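Local coordinates for putative transcriptional regulator TRANSCRIPTION REGULATOR protein (Rhizobium meliloti, PDB 5NLA) that activates transcription in a c-di-GMP-dependent way, probably through sequence-specific DNA binding, to regulate extracellular polysaccharide production, at residues Thr90-His93 / Leu98-Gln101; Phe49-Leu54 / Gly374-Ser379; Thr269-Cys274 / Ile279-Leu284; Arg254-Ile259 / Leu295-Arg300. All coordinates share one frame; numbering follows the deposited sequence.

Contact 1. Residues Thr90-His93 / Leu98-Gln101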
loop_
_atom_site.group_PDB
_atom_site.type_symbol
_atom_site.label_atom_id
_atom_site.label_comp_id
_atom_site.label_asym_id
_atom_site.label_seq_id
_atom_site.Cartn_x
_atom_site.Cartn_y
_atom_site.Cartn_z
ATOM N N THR A 90 -11.700 4.686 6.710
ATOM C CA THR A 90 -11.428 5.913 7.428
ATOM C C THR A 90 -9.938 6.199 7.289
ATOM O O THR A 90 -9.121 5.383 7.698
ATOM C CB THR A 90 -11.862 5.776 8.899
ATOM O OG1 THR A 90 -13.098 5.044 8.967
ATOM C CG2 THR A 90 -12.055 7.126 9.545
ATOM N N GLY A 91 -9.603 7.341 6.679
ATOM C CA GLY A 91 -8.230 7.666 6.264
ATOM C C GLY A 91 -7.579 8.820 7.011
ATOM O O GLY A 91 -8.133 9.920 7.060
ATOM N N TRP A 92 -6.401 8.563 7.590
ATOM C CA TRP A 92 -5.574 9.586 8.242
ATOM C C TRP A 92 -4.246 9.688 7.494
ATOM O O TRP A 92 -3.621 8.663 7.222
ATOM C CB TRP A 92 -5.287 9.220 9.703
ATOM C CG TRP A 92 -6.474 8.745 10.483
ATOM C CD1 TRP A 92 -7.065 7.514 10.416
ATOM C CD2 TRP A 92 -7.198 9.483 11.466
ATOM N NE1 TRP A 92 -8.124 7.445 11.293
ATOM C CE2 TRP A 92 -8.235 8.642 11.942
ATOM C CE3 TRP A 92 -7.090 10.786 11.977
ATOM C CZ2 TRP A 92 -9.147 9.055 12.916
ATOM C CZ3 TRP A 92 -8.006 11.202 12.947
ATOM C CH2 TRP A 92 -9.019 10.334 13.406
ATOM N N HIS A 93 -3.830 10.917 7.174
ATOM C CA HIS A 93 -2.543 11.194 6.539
ATOM C C HIS A 93 -1.550 11.604 7.606
ATOM O O HIS A 93 -1.704 12.660 8.210
ATOM C CB HIS A 93 -2.675 12.340 5.529
ATOM C CG HIS A 93 -3.633 12.058 4.411
ATOM N ND1 HIS A 93 -4.983 12.330 4.500
ATOM C CD2 HIS A 93 -3.437 11.528 3.180
ATOM C CE1 HIS A 93 -5.578 11.977 3.374
ATOM N NE2 HIS A 93 -4.662 11.491 2.556
ATOM N N LEU A 98 -0.031 6.777 4.913
ATOM C CA LEU A 98 -1.489 6.769 5.075
ATOM C C LEU A 98 -1.948 5.621 5.988
ATOM O O LEU A 98 -1.661 4.443 5.722
ATOM C CB LEU A 98 -2.181 6.648 3.707
ATOM C CG LEU A 98 -3.720 6.739 3.707
ATOM C CD1 LEU A 98 -4.202 8.162 3.899
ATOM C CD2 LEU A 98 -4.332 6.182 2.436
ATOM N N ILE A 99 -2.670 5.980 7.049
ATOM C CA ILE A 99 -3.339 5.015 7.924
ATOM C C ILE A 99 -4.786 4.894 7.455
ATOM O O ILE A 99 -5.477 5.910 7.321
ATOM C CB ILE A 99 -3.392 5.479 9.401
ATOM C CG1 ILE A 99 -2.030 5.997 9.888
ATOM C CG2 ILE A 99 -3.917 4.355 10.297
ATOM C CD1 ILE A 99 -0.955 4.944 9.931
ATOM N N VAL A 100 -5.247 3.667 7.225
ATOM C CA VAL A 100 -6.649 3.423 6.866
ATOM C C VAL A 100 -7.293 2.414 7.810
ATOM O O VAL A 100 -6.809 1.297 7.949
ATOM C CB VAL A 100 -6.777 2.946 5.410
ATOM C CG1 VAL A 100 -8.203 2.492 5.100
ATOM C CG2 VAL A 100 -6.335 4.060 4.469
ATOM N N GLN A 101 -8.377 2.829 8.458
ATOM C CA GLN A 101 -9.232 1.923 9.226
ATOM C C GLN A 101 -10.327 1.385 8.304
ATOM O O GLN A 101 -11.173 2.145 7.824
ATOM C CB GLN A 101 -9.838 2.642 10.426
ATOM C CG GLN A 101 -8.804 3.008 11.495
ATOM C CD GLN A 101 -9.269 4.089 12.461
ATOM O OE1 GLN A 101 -9.602 5.209 12.056
ATOM N NE2 GLN A 101 -9.262 3.769 13.747
#
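Thr90 and Trp92 are zipped to Gln101 and Ile99 by four backbone hydrogen bonds between antiparallel strands whose axes come within 4.7 Å. Each partner pair exchanges two bonds: Thr90 N gives to Gln101 O and Gln101 N returns to Thr90 O, while Trp92 N gives to Ile99 O and Ile99 N returns to Trp92 O at 2.9 Å. The alternate pairs, Gly91 with Val100 and His93 with Leu98, are non-hydrogen-bonded; there CA-H groups approach carbonyls, as Val100 CA does Thr90 O at 3.3 Å.

One side-chain hydrogen bond runs diagonally across the strands. Indole NE1 of Trp92 donates to Gln101 OE1 at 2.8 Å with an angle of 167° at the hydrogen. The oxygen lies in the plane of the indole, at its edge, but the donor stands well above the amide plane, the two planes being turned 58° apart. With CG anti to its carbonyl carbon (chi1 -69°) and an extended chain beyond, Gln101 carries the amide over to the neighbouring strand; its NE2 is held by Glu209.

Apolar contacts occupy both faces. Beside the indole, Trp92 CB meets Ile99 CB at 4.2 Å. On the face shared by Val100 and His93, Leu98 CD1 makes a CH-pi contact over the imidazole of His93, 3.7 Å from the ring centroid. Phe172 packs on Leu98 and Val100 from the adjoining strand 166-173. The whole is a classic beta hairpin, built into the seven-stranded antiparallel sheet and consistent with the cupin-like regulatory domain of AraC-family activators.

Contact 2. Residues Phe49-Leu54 / Gly374-Ser379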
loop_
_atom_site.group_PDB
_atom_site.type_symbol
_atom_site.label_atom_id
_atom_site.label_comp_id
_atom_site.label_asym_id
_atom_site.label_seq_id
_atom_site.Cartn_x
_atom_site.Cartn_y
_atom_site.Cartn_z
ATOM N N PHE A 49 -10.708 12.111 6.506
ATOM C CA PHE A 49 -11.550 11.672 5.392
ATOM C C PHE A 49 -12.156 10.287 5.616
ATOM O O PHE A 49 -11.524 9.392 6.177
ATOM C CB PHE A 49 -10.825 11.780 4.037
ATOM C CG PHE A 49 -11.183 13.036 3.260
ATOM C CD1 PHE A 49 -12.501 13.249 2.817
ATOM C CD2 PHE A 49 -10.222 14.015 2.977
ATOM C CE1 PHE A 49 -12.844 14.402 2.114
ATOM C CE2 PHE A 49 -10.566 15.168 2.270
ATOM C CZ PHE A 49 -11.875 15.362 1.838
ATOM N N SER A 50 -13.402 10.148 5.164
ATOM C CA SER A 50 -14.264 9.015 5.494
ATOM C C SER A 50 -15.001 8.529 4.252
ATOM O O SER A 50 -15.314 9.308 3.362
ATOM C CB SER A 50 -15.275 9.435 6.569
ATOM O OG SER A 50 -15.712 8.330 7.344
ATOM N N THR A 51 -15.254 7.231 4.200
ATOM C CA THR A 51 -16.019 6.607 3.125
ATOM C C THR A 51 -16.826 5.486 3.746
ATOM O O THR A 51 -16.254 4.583 4.355
ATOM C CB THR A 51 -15.087 6.028 2.046
ATOM O OG1 THR A 51 -14.624 7.091 1.206
ATOM C CG2 THR A 51 -15.783 4.986 1.172
ATOM N N ARG A 52 -18.145 5.559 3.625
ATOM C CA ARG A 52 -18.994 4.419 3.932
ATOM C C ARG A 52 -20.117 4.345 2.947
ATOM O O ARG A 52 -20.350 5.264 2.181
ATOM C CB ARG A 52 -19.549 4.485 5.361
ATOM C CG ARG A 52 -20.594 5.558 5.603
ATOM C CD ARG A 52 -20.709 5.881 7.083
ATOM N NE ARG A 52 -19.482 6.494 7.600
ATOM C CZ ARG A 52 -19.271 6.838 8.871
ATOM N NH1 ARG A 52 -20.202 6.631 9.807
ATOM N NH2 ARG A 52 -18.102 7.383 9.214
ATOM N N ASP A 53 -20.844 3.249 3.001
ATOM C CA ASP A 53 -21.974 3.072 2.120
ATOM C C ASP A 53 -23.257 2.714 2.862
ATOM O O ASP A 53 -24.178 2.194 2.253
ATOM C CB ASP A 53 -21.607 2.038 1.058
ATOM C CG ASP A 53 -21.099 0.759 1.655
ATOM O OD1 ASP A 53 -21.747 0.255 2.599
ATOM O OD2 ASP A 53 -20.056 0.258 1.174
ATOM N N LEU A 54 -23.337 3.027 4.154
ATOM C CA LEU A 54 -24.566 2.792 4.926
ATOM C C LEU A 54 -25.782 3.634 4.468
ATOM O O LEU A 54 -26.894 3.144 4.550
ATOM C CB LEU A 54 -24.329 2.938 6.441
ATOM C CG LEU A 54 -23.585 1.775 7.139
ATOM C CD1 LEU A 54 -22.067 1.953 7.159
ATOM C CD2 LEU A 54 -24.109 1.564 8.565
ATOM N N GLY A 374 -7.440 5.768 -4.392
ATOM C CA GLY A 374 -6.339 6.262 -5.219
ATOM C C GLY A 374 -5.997 7.711 -4.932
ATOM O O GLY A 374 -4.830 8.087 -4.921
ATOM N N ASP A 375 -7.033 8.501 -4.667
ATOM C CA ASP A 375 -6.900 9.893 -4.270
ATOM C C ASP A 375 -6.299 10.069 -2.867
ATOM O O ASP A 375 -5.632 11.068 -2.596
ATOM C CB ASP A 375 -8.267 10.581 -4.368
ATOM C CG ASP A 375 -8.804 10.611 -5.802
ATOM O OD1 ASP A 375 -8.113 11.170 -6.697
ATOM O OD2 ASP A 375 -9.906 10.074 -6.041
ATOM N N TRP A 376 -6.559 9.112 -1.977
ATOM C CA TRP A 376 -5.958 9.092 -0.639
ATOM C C TRP A 376 -4.488 8.709 -0.701
ATOM O O TRP A 376 -3.699 9.108 0.162
ATOM C CB TRP A 376 -6.691 8.103 0.278
ATOM C CG TRP A 376 -8.089 8.499 0.677
ATOM C CD1 TRP A 376 -8.837 9.524 0.172
ATOM C CD2 TRP A 376 -8.914 7.841 1.645
ATOM N NE1 TRP A 376 -10.067 9.556 0.780
ATOM C CE2 TRP A 376 -10.143 8.534 1.688
ATOM C CE3 TRP A 376 -8.729 6.737 2.492
ATOM C CZ2 TRP A 376 -11.194 8.159 2.549
ATOM C CZ3 TRP A 376 -9.771 6.367 3.351
ATOM C CH2 TRP A 376 -10.987 7.076 3.366
ATOM N N LEU A 377 -4.130 7.927 -1.717
ATOM C CA LEU A 377 -2.757 7.470 -1.908
ATOM C C LEU A 377 -1.848 8.453 -2.681
ATOM O O LEU A 377 -0.710 8.105 -2.971
ATOM C CB LEU A 377 -2.766 6.076 -2.554
ATOM C CG LEU A 377 -3.367 4.971 -1.668
ATOM C CD1 LEU A 377 -3.789 3.759 -2.475
ATOM C CD2 LEU A 377 -2.388 4.536 -0.586
ATOM N N LYS A 378 -2.326 9.667 -2.987
ATOM C CA LYS A 378 -1.508 10.716 -3.630
ATOM C C LYS A 378 -0.642 11.503 -2.627
ATOM O O LYS A 378 0.529 11.798 -2.907
ATOM C CB LYS A 378 -2.383 11.700 -4.426
ATOM C CG LYS A 378 -2.829 11.224 -5.805
ATOM C CD LYS A 378 -3.438 12.381 -6.606
ATOM C CE LYS A 378 -4.105 11.920 -7.901
ATOM N NZ LYS A 378 -4.506 13.043 -8.802
ATOM N N SER A 379 -1.233 11.878 -1.491
ATOM C CA SER A 379 -0.523 12.548 -0.372
ATOM C C SER A 379 0.083 13.952 -0.648
ATOM O O SER A 379 0.896 14.430 0.150
ATOM C CB SER A 379 0.553 11.611 0.224
ATOM O OG SER A 379 1.769 11.630 -0.515
#
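The indole of Trp376 reaches Phe49 and Thr51 with its six-membered ring, which meets strand 49-52 obliquely. Its CH2 lies 3.7 Å from the carbonyl O of Phe49, and CZ2 lies 3.8 Å from Thr51 OG1. The same CZ2 is 3.9 Å from Phe49 CB, the carbon that makes the apolar part of the contact, while the phenyl ring beyond it leads away from the indole.

No hydrogen bond crosses between the segments, so the meeting rests on van der Waals contact between the indole and the backbone of Phe49 and Ser50 together with Phe49 CB and Thr51 OG1. Trp376 places its CG anti to the carbonyl carbon (chi1 -69°), which sends the indole out from the short, weakly bonded helix to the strand while its backbone stays behind, the CA atoms of Phe49 and Trp376 being 8.6 Å apart. Thr51 presents its hydroxyl rather than its methyl to the ring, and crosses it at a slant.

Trp376 is buried, since Leu89, Leu98 and Val100 of the next two strands also pack on it. Leu377, just beyond, packs on Leu98, Ile121 and His123. The arrangement is that of a C-terminal tail folded back over an antiparallel sheet, with a tryptophan from a short helix laid across three adjacent strands, the outermost of which is 49-52.

Contact 3. Residues Thr269-Cys274 / Ile279-Leu284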
loop_
_atom_site.group_PDB
_atom_site.type_symbol
_atom_site.label_atom_id
_atom_site.label_comp_id
_atom_site.label_asym_id
_atom_site.label_seq_id
_atom_site.Cartn_x
_atom_site.Cartn_y
_atom_site.Cartn_z
ATOM N N THR A 269 18.345 10.933 -16.615
ATOM C CA THR A 269 17.321 11.634 -17.388
ATOM C C THR A 269 16.033 10.800 -17.468
ATOM O O THR A 269 16.018 9.642 -17.057
ATOM C CB THR A 269 17.829 11.905 -18.814
ATOM O OG1 THR A 269 18.149 10.662 -19.449
ATOM C CG2 THR A 269 19.066 12.788 -18.777
ATOM N N PRO A 270 14.939 11.388 -17.988
ATOM C CA PRO A 270 13.753 10.576 -18.280
ATOM C C PRO A 270 13.967 9.529 -19.377
ATOM O O PRO A 270 13.319 8.485 -19.349
ATOM C CB PRO A 270 12.720 11.611 -18.736
ATOM C CG PRO A 270 13.168 12.894 -18.145
ATOM C CD PRO A 270 14.661 12.830 -18.128
ATOM N N GLU A 271 14.869 9.800 -20.318
ATOM C CA GLU A 271 15.123 8.900 -21.450
ATOM C C GLU A 271 15.733 7.574 -20.997
ATOM O O GLU A 271 15.327 6.498 -21.451
ATOM C CB GLU A 271 16.054 9.558 -22.485
ATOM C CG GLU A 271 15.496 10.811 -23.162
ATOM C CD GLU A 271 15.976 12.114 -22.530
ATOM O OE1 GLU A 271 15.396 12.530 -21.497
ATOM O OE2 GLU A 271 16.929 12.726 -23.074
ATOM N N THR A 272 16.723 7.665 -20.117
ATOM C CA THR A 272 17.344 6.472 -19.560
ATOM C C THR A 272 16.357 5.620 -18.778
ATOM O O THR A 272 16.381 4.400 -18.910
ATOM C CB THR A 272 18.577 6.772 -18.683
ATOM O OG1 THR A 272 19.084 5.544 -18.157
ATOM C CG2 THR A 272 18.258 7.677 -17.521
ATOM N N ILE A 273 15.485 6.262 -17.992
ATOM C CA ILE A 273 14.471 5.552 -17.197
ATOM C C ILE A 273 13.557 4.785 -18.141
ATOM O O ILE A 273 13.330 3.594 -17.950
ATOM C CB ILE A 273 13.615 6.506 -16.324
ATOM C CG1 ILE A 273 14.467 7.175 -15.245
ATOM C CG2 ILE A 273 12.453 5.755 -15.653
ATOM C CD1 ILE A 273 13.805 8.377 -14.601
ATOM N N CYS A 274 13.040 5.488 -19.147
ATOM C CA CYS A 274 12.124 4.921 -20.146
ATOM C C CYS A 274 12.701 3.728 -20.876
ATOM O O CYS A 274 12.058 2.675 -20.990
ATOM C CB CYS A 274 11.766 5.988 -21.176
ATOM S SG CYS A 274 10.696 7.236 -20.466
ATOM N N ILE A 279 9.692 1.094 -21.971
ATOM C CA ILE A 279 8.472 1.899 -22.029
ATOM C C ILE A 279 8.719 3.275 -22.670
ATOM O O ILE A 279 9.842 3.777 -22.673
ATOM C CB ILE A 279 7.821 1.983 -20.615
ATOM C CG1 ILE A 279 6.311 2.166 -20.710
ATOM C CG2 ILE A 279 8.452 3.063 -19.736
ATOM C CD1 ILE A 279 5.565 1.057 -21.434
ATOM N N SER A 280 7.658 3.840 -23.247
ATOM C CA SER A 280 7.693 5.130 -23.940
ATOM C C SER A 280 7.761 6.320 -22.992
ATOM O O SER A 280 7.484 6.211 -21.798
ATOM C CB SER A 280 6.449 5.280 -24.823
ATOM O OG SER A 280 5.255 5.281 -24.044
ATOM N N ARG A 281 8.098 7.468 -23.561
ATOM C CA ARG A 281 8.208 8.722 -22.825
ATOM C C ARG A 281 6.853 9.178 -22.265
ATOM O O ARG A 281 6.784 9.676 -21.141
ATOM C CB ARG A 281 8.828 9.784 -23.737
ATOM C CG ARG A 281 9.269 11.069 -23.064
ATOM C CD ARG A 281 10.439 10.883 -22.118
ATOM N NE ARG A 281 10.782 12.165 -21.508
ATOM C CZ ARG A 281 11.604 13.080 -22.023
ATOM N NH1 ARG A 281 12.232 12.892 -23.187
ATOM N NH2 ARG A 281 11.815 14.211 -21.351
ATOM N N THR A 282 5.786 8.962 -23.040
ATOM C CA THR A 282 4.410 9.275 -22.633
ATOM C C THR A 282 3.923 8.452 -21.454
ATOM O O THR A 282 3.188 8.957 -20.603
ATOM C CB THR A 282 3.395 9.016 -23.765
ATOM O OG1 THR A 282 3.355 7.612 -24.059
ATOM C CG2 THR A 282 3.733 9.822 -25.029
ATOM N N ARG A 283 4.287 7.177 -21.418
ATOM C CA ARG A 283 3.922 6.338 -20.277
ATOM C C ARG A 283 4.609 6.798 -18.991
ATOM O O ARG A 283 4.024 6.711 -17.915
ATOM C CB ARG A 283 4.293 4.879 -20.514
ATOM C CG ARG A 283 3.479 3.897 -19.672
ATOM C CD ARG A 283 2.274 3.428 -20.462
ATOM N NE ARG A 283 1.118 3.176 -19.612
ATOM C CZ ARG A 283 -0.114 2.973 -20.074
ATOM N NH1 ARG A 283 -0.381 2.987 -21.388
ATOM N NH2 ARG A 283 -1.090 2.744 -19.215
ATOM N N LEU A 284 5.859 7.247 -19.096
ATOM C CA LEU A 284 6.584 7.743 -17.922
ATOM C C LEU A 284 5.905 8.995 -17.368
ATOM O O LEU A 284 5.595 9.076 -16.174
ATOM C CB LEU A 284 8.052 8.024 -18.244
ATOM C CG LEU A 284 8.914 8.406 -17.039
ATOM C CD1 LEU A 284 8.845 7.321 -15.966
ATOM C CD2 LEU A 284 10.362 8.675 -17.442
#
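Helix 270-275 turns into helix 281-288 through a tight connection, drawn together where Ile279 N donates to Cys274 O at 3.0 Å with an angle of 158° at the hydrogen. Ser280 occupies the N-cap position of the second helix.

Leu284 is the main apolar side chain reaching back. Its CG is anti to the backbone N (chi1 -174°), and both methyls meet the opposing helix: CD2 packs on Cys274 SG at 3.4 Å and on Pro270 CB at 4.0 Å, and both reach Ile273 CG2, CD1 at 3.9 Å. Shortening Leu284 to an alanine would remove both methyls and probably open a gap between Cys274, Ile273 and Pro270, weakening the grip between the helices.

Farther out, the bent side chain of Arg281 lays one face of its guanidinium over Pro270 CB, 3.4 Å from NE. Glu271 OE1 lies over the same face, 3.6 Å from NH1, with carboxylate and guanidinium planes only 10° apart. This is a long salt bridge of charges alone, with no N-H aimed at the oxygen.

The pair forms a helix-turn-helix unit, consistent with the AraC-type DNA-binding region. Helix 294-306 packs Val294, Leu295 and Ile298 against Pro270 and Ile273 of the first helix, and helix 251-261 packs Tyr258 and Ile259 against Ile273.

Contact 4. Residues Arg254-Ile259 / Leu295-Arg300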
loop_
_atom_site.group_PDB
_atom_site.type_symbol
_atom_site.label_atom_id
_atom_site.label_comp_id
_atom_site.label_asym_id
_atom_site.label_seq_id
_atom_site.Cartn_x
_atom_site.Cartn_y
_atom_site.Cartn_z
ATOM N N ARG A 254 9.052 -0.493 -10.415
ATOM C CA ARG A 254 10.324 -0.587 -11.142
ATOM C C ARG A 254 10.964 0.773 -11.398
ATOM O O ARG A 254 12.180 0.898 -11.296
ATOM C CB ARG A 254 10.174 -1.392 -12.441
ATOM C CG ARG A 254 10.166 -2.892 -12.183
ATOM C CD ARG A 254 10.112 -3.715 -13.449
ATOM N NE ARG A 254 8.846 -3.487 -14.147
ATOM C CZ ARG A 254 8.703 -3.123 -15.428
ATOM N NH1 ARG A 254 9.754 -2.960 -16.240
ATOM N NH2 ARG A 254 7.474 -2.939 -15.910
ATOM N N ALA A 255 10.140 1.779 -11.694
ATOM C CA ALA A 255 10.593 3.162 -11.880
ATOM C C ALA A 255 11.098 3.798 -10.584
ATOM O O ALA A 255 12.184 4.385 -10.557
ATOM C CB ALA A 255 9.471 4.009 -12.451
ATOM N N HIS A 256 10.307 3.689 -9.515
ATOM C CA HIS A 256 10.719 4.219 -8.210
ATOM C C HIS A 256 12.018 3.582 -7.687
ATOM O O HIS A 256 12.823 4.266 -7.030
ATOM C CB HIS A 256 9.603 4.082 -7.164
ATOM C CG HIS A 256 8.565 5.161 -7.229
ATOM N ND1 HIS A 256 7.319 5.020 -6.665
ATOM C CD2 HIS A 256 8.582 6.393 -7.789
ATOM C CE1 HIS A 256 6.615 6.117 -6.861
ATOM N NE2 HIS A 256 7.359 6.967 -7.541
ATOM N N ARG A 257 12.214 2.295 -7.994
ATOM C CA ARG A 257 13.431 1.578 -7.621
ATOM C C ARG A 257 14.613 2.033 -8.459
ATOM O O ARG A 257 15.678 2.346 -7.918
ATOM C CB ARG A 257 13.265 0.066 -7.787
ATOM C CG ARG A 257 14.443 -0.734 -7.236
ATOM C CD ARG A 257 14.243 -2.228 -7.368
ATOM N NE ARG A 257 14.021 -2.638 -8.752
ATOM C CZ ARG A 257 13.647 -3.860 -9.130
ATOM N NH1 ARG A 257 13.457 -4.823 -8.227
ATOM N NH2 ARG A 257 13.454 -4.128 -10.422
ATOM N N TYR A 258 14.429 2.044 -9.779
ATOM C CA TYR A 258 15.475 2.502 -10.686
ATOM C C TYR A 258 15.989 3.855 -10.213
ATOM O O TYR A 258 17.173 4.012 -9.968
ATOM C CB TYR A 258 14.971 2.589 -12.124
ATOM C CG TYR A 258 16.077 2.934 -13.078
ATOM C CD1 TYR A 258 16.907 1.944 -13.594
ATOM C CD2 TYR A 258 16.325 4.259 -13.435
ATOM C CE1 TYR A 258 17.945 2.263 -14.450
ATOM C CE2 TYR A 258 17.362 4.591 -14.286
ATOM C CZ TYR A 258 18.175 3.598 -14.800
ATOM O OH TYR A 258 19.213 3.958 -15.653
ATOM N N ILE A 259 15.078 4.806 -10.047
ATOM C CA ILE A 259 15.410 6.136 -9.538
ATOM C C ILE A 259 16.165 6.080 -8.221
ATOM O O ILE A 259 17.165 6.773 -8.072
ATOM C CB ILE A 259 14.154 7.037 -9.407
ATOM C CG1 ILE A 259 13.725 7.516 -10.798
ATOM C CG2 ILE A 259 14.400 8.248 -8.498
ATOM C CD1 ILE A 259 12.336 8.117 -10.843
ATOM N N LEU A 295 10.819 14.765 -13.603
ATOM C CA LEU A 295 11.885 15.708 -13.288
ATOM C C LEU A 295 11.604 16.341 -11.936
ATOM O O LEU A 295 12.483 16.389 -11.087
ATOM C CB LEU A 295 12.035 16.782 -14.373
ATOM C CG LEU A 295 12.564 16.335 -15.744
ATOM C CD1 LEU A 295 12.565 17.507 -16.714
ATOM C CD2 LEU A 295 13.959 15.733 -15.643
ATOM N N ASN A 296 10.374 16.797 -11.729
ATOM C CA ASN A 296 9.976 17.367 -10.444
ATOM C C ASN A 296 10.265 16.396 -9.293
ATOM O O ASN A 296 10.744 16.793 -8.233
ATOM C CB ASN A 296 8.490 17.723 -10.474
ATOM C CG ASN A 296 8.052 18.519 -9.260
ATOM O OD1 ASN A 296 7.227 18.053 -8.454
ATOM N ND2 ASN A 296 8.600 19.732 -9.117
ATOM N N TYR A 297 9.981 15.121 -9.530
ATOM C CA TYR A 297 10.190 14.062 -8.550
ATOM C C TYR A 297 11.666 13.811 -8.237
ATOM O O TYR A 297 12.030 13.642 -7.074
ATOM C CB TYR A 297 9.548 12.771 -9.055
ATOM C CG TYR A 297 9.640 11.613 -8.091
ATOM C CD1 TYR A 297 8.733 11.481 -7.033
ATOM C CD2 TYR A 297 10.626 10.634 -8.241
ATOM C CE1 TYR A 297 8.811 10.410 -6.151
ATOM C CE2 TYR A 297 10.714 9.561 -7.363
ATOM C CZ TYR A 297 9.807 9.454 -6.321
ATOM O OH TYR A 297 9.906 8.394 -5.457
ATOM N N ILE A 298 12.499 13.749 -9.275
ATOM C CA ILE A 298 13.939 13.523 -9.099
ATOM C C ILE A 298 14.586 14.693 -8.338
ATOM O O ILE A 298 15.447 14.476 -7.480
ATOM C CB ILE A 298 14.657 13.262 -10.455
ATOM C CG1 ILE A 298 14.237 11.894 -11.014
ATOM C CG2 ILE A 298 16.181 13.315 -10.310
ATOM C CD1 ILE A 298 14.573 11.679 -12.477
ATOM N N ARG A 299 14.163 15.916 -8.654
ATOM C CA ARG A 299 14.624 17.112 -7.944
ATOM C C ARG A 299 14.231 17.070 -6.465
ATOM O O ARG A 299 15.071 17.316 -5.606
ATOM C CB ARG A 299 14.122 18.401 -8.627
ATOM C CG ARG A 299 15.065 18.969 -9.691
ATOM C CD ARG A 299 15.475 17.971 -10.777
ATOM N NE ARG A 299 16.544 18.503 -11.640
ATOM C CZ ARG A 299 16.388 19.074 -12.843
ATOM N NH1 ARG A 299 15.185 19.221 -13.408
ATOM N NH2 ARG A 299 17.465 19.508 -13.504
ATOM N N ARG A 300 12.976 16.731 -6.171
ATOM C CA ARG A 300 12.531 16.564 -4.779
ATOM C C ARG A 300 13.305 15.464 -4.055
ATOM O O ARG A 300 13.650 15.619 -2.888
ATOM C CB ARG A 300 11.030 16.262 -4.698
ATOM C CG ARG A 300 10.508 16.120 -3.268
ATOM C CD ARG A 300 9.053 16.551 -3.133
ATOM N NE ARG A 300 8.586 16.500 -1.742
ATOM C CZ ARG A 300 8.689 17.477 -0.830
ATOM N NH1 ARG A 300 9.254 18.657 -1.109
ATOM N NH2 ARG A 300 8.207 17.270 0.393
#
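His256 and Tyr297 form the aromatic part of this helix-helix contact. Their rings are near parallel, planes 23° apart, yet so far slid that they barely overlap, with centroids 5.0 Å from each other. The phenol end makes the approach, OH nearest: Tyr297 OH sits over one face of the imidazole, 3.3 Å from His256 CD2. A chi1 of -177° swings the Tyr297 ring away from its own N and across to helix 251-261, spanning much of the gap between segments whose axes are 12.0 Å apart and inclined by 43°.

The apolar part centres on Ile259. Its CD1 packs against Tyr297 CD2 at 4.0 Å and against Ile298 CG1 at 4.2 Å. Phe288 adds an edge-to-face contact to the tyrosine ring. Replacing Tyr297 by an alanine would strip the ring from between the helices and would probably take away part of the cover of Ile259 and of the imidazole face.

No hydrogen bond joins the two segments. The polar tie of His256 goes instead through ND1 to Asp122, whose charge may favour a protonated imidazole and would help fix its rotation. Chemically, then, these two segments meet through aliphatic and ring surfaces and a hydroxyl over the imidazole, without a directional bond.

Contacts 1 and 2 share one antiparallel sheet, strands 49-52, 88-94 and 97-104 lying side by side; their centres are 8 Å apart, and the Trp376 ring lies against the backbone of Gly91. Contacts 3 and 4 form a second, helical cluster, centres 11 Å apart, where Tyr258 OH meets Thr272 OG1 and Ile259 meets Ile273. Contacts 1 and 3 have centres about 32 Å apart. Along the chain, contact 3 falls between the segments of contact 4, and contact 2 spans all the others, bringing the C-terminus back to the first strand. The probably regulatory sheet and the probable DNA-binding helices form two regions of one chain, the helices docked on the rest through helix 251-261.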